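Local coordinates for protein putative hydrolase (Chloroflexus aurantiacus J-10-fl, PDB 3CMN) that is a putative hydrolase of largely helical build, probably a zincin-like metallopeptidase, crystallised without a metal bound at its presumed active site, at residues V88-S91 against Q92-P96. Numbering follows the deposited sequence.
Sequences VSFS and QLFRP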
loop_
_atom_site.group_PDB
_atom_site.type_symbol
_atom_site.label_atom_id
_atom_site.label_comp_id
_atom_site.label_asym_id
_atom_site.label_seq_id
_atom_site.Cartn_x
_atom_site.Cartn_y
_atom_site.Cartn_z
ATOM N N VAL A 88 15.320 -7.923 3.245
ATOM C CA VAL A 88 15.107 -8.981 4.230
ATOM C C VAL A 88 13.612 -9.264 4.354
ATOM O O VAL A 88 13.180 -10.412 4.303
ATOM C CB VAL A 88 15.674 -8.599 5.615
ATOM C CG1 VAL A 88 15.326 -9.682 6.632
ATOM C CG2 VAL A 88 17.191 -8.435 5.534
ATOM N N SER A 89 12.827 -8.209 4.516
ATOM C CA SER A 89 11.378 -8.347 4.626
ATOM C C SER A 89 10.841 -9.050 3.386
ATOM O O SER A 89 9.918 -9.862 3.463
ATOM C CB SER A 89 10.734 -6.967 4.740
ATOM O OG SER A 89 11.431 -6.185 5.691
ATOM N N PHE A 90 11.428 -8.720 2.240
ATOM C CA PHE A 90 11.030 -9.311 0.973
ATOM C C PHE A 90 11.321 -10.814 0.976
ATOM O O PHE A 90 10.435 -11.625 0.742
ATOM C CB PHE A 90 11.792 -8.652 -0.175
ATOM C CG PHE A 90 11.257 -9.000 -1.527
ATOM C CD1 PHE A 90 10.120 -8.370 -2.023
ATOM C CD2 PHE A 90 11.883 -9.963 -2.305
ATOM C CE1 PHE A 90 9.612 -8.702 -3.288
ATOM C CE2 PHE A 90 11.385 -10.302 -3.565
ATOM C CZ PHE A 90 10.250 -9.671 -4.058
ATOM N N SER A 91 12.572 -11.183 1.226
ATOM C CA SER A 91 12.934 -12.592 1.250
ATOM C C SER A 91 12.029 -13.362 2.203
ATOM O O SER A 91 11.565 -14.454 1.885
ATOM C CB SER A 91 14.391 -12.761 1.668
ATOM O OG SER A 91 14.622 -12.187 2.938
ATOM N N GLN A 92 11.758 -12.781 3.366
ATOM C CA GLN A 92 10.904 -13.433 4.355
ATOM C C GLN A 92 9.506 -13.780 3.861
ATOM O O GLN A 92 8.836 -14.647 4.424
ATOM C CB GLN A 92 10.831 -12.591 5.622
ATOM C CG GLN A 92 11.824 -13.084 6.643
ATOM C CD GLN A 92 12.213 -12.038 7.641
ATOM O OE1 GLN A 92 11.360 -11.398 8.254
ATOM N NE2 GLN A 92 13.513 -11.857 7.822
ATOM N N LEU A 93 9.065 -13.106 2.809
ATOM C CA LEU A 93 7.765 -13.401 2.232
ATOM C C LEU A 93 7.855 -14.776 1.587
ATOM O O LEU A 93 6.848 -15.365 1.223
ATOM C CB LEU A 93 7.396 -12.372 1.161
ATOM C CG LEU A 93 7.263 -10.910 1.586
ATOM C CD1 LEU A 93 6.935 -10.077 0.357
ATOM C CD2 LEU A 93 6.161 -10.768 2.641
ATOM N N PHE A 94 9.078 -15.274 1.437
ATOM C CA PHE A 94 9.315 -16.580 0.824
ATOM C C PHE A 94 9.584 -17.694 1.836
ATOM O O PHE A 94 9.819 -18.833 1.447
ATOM C CB PHE A 94 10.495 -16.515 -0.156
ATOM C CG PHE A 94 10.249 -15.641 -1.353
ATOM C CD1 PHE A 94 10.530 -14.276 -1.310
ATOM C CD2 PHE A 94 9.761 -16.188 -2.533
ATOM C CE1 PHE A 94 10.332 -13.473 -2.427
ATOM C CE2 PHE A 94 9.558 -15.399 -3.654
ATOM C CZ PHE A 94 9.846 -14.036 -3.601
ATOM N N ARG A 95 9.564 -17.370 3.125
ATOM C CA ARG A 95 9.801 -18.385 4.148
ATOM C C ARG A 95 8.834 -19.572 4.063
ATOM O O ARG A 95 9.244 -20.720 4.218
ATOM C CB ARG A 95 9.753 -17.763 5.547
ATOM C CG ARG A 95 10.950 -16.853 5.833
ATOM C CD ARG A 95 11.234 -16.703 7.323
ATOM N NE ARG A 95 12.478 -15.970 7.549
ATOM C CZ ARG A 95 13.170 -15.992 8.688
ATOM N NH1 ARG A 95 12.746 -16.715 9.722
ATOM N NH2 ARG A 95 14.290 -15.287 8.800
ATOM N N PRO A 96 7.539 -19.313 3.811
ATOM C CA PRO A 96 6.586 -20.425 3.719
ATOM C C PRO A 96 6.933 -21.399 2.593
ATOM O O PRO A 96 6.562 -22.574 2.640
ATOM C CB PRO A 96 5.252 -19.717 3.474
ATOM C CG PRO A 96 5.431 -18.415 4.192
ATOM C CD PRO A 96 6.834 -18.018 3.794
#
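F90 and F94, both with buried rings, meet where helix 79-92 passes into a type I beta turn, Q92 to R95, that leads into helix 95-102. Q92 N bonds V88 O at 2.9 Å with i to i-4 spacing. L93 N then switches to the tighter i to i-3 spacing: its main acceptor is F90 O at 2.9 Å, while its bond to S89 O is weak. R95 N closes the turn on Q92 O.

The F94 side chain can be followed outward from the backbone. CB sits against S91 O; CG, anti to the carbonyl carbon (chi1 -65°), lies 3.7 Å from the same S91 O and swings the ring back toward the preceding helical turn. CD1 lies 3.4 Å from both F90 O and S91 O, the two oxygens at the ring edge. Next comes CE1, 3.5 Å from F90 CE2, and CZ reaches the same F90 carbon more loosely. The two rings meet obliquely, planes 58° apart. Around them, W20, I127 of helix 120-135 and L307 of helix 283-307 touch both phenylalanines, burying the two rings. With an alanine in place of F94, F90 CE2 would probably lose its contact with F94 CE1 and a gap would open beside W20 and I127.

Q92 and V88 lie side by side, pointing the same way, with the amide NE2 of Q92 beside V88 CG1. S91 OG, placed between its own N and carbonyl carbon (chi1 58°), turns back to donate a second hydrogen bond to V88 O, 2.7 Å long.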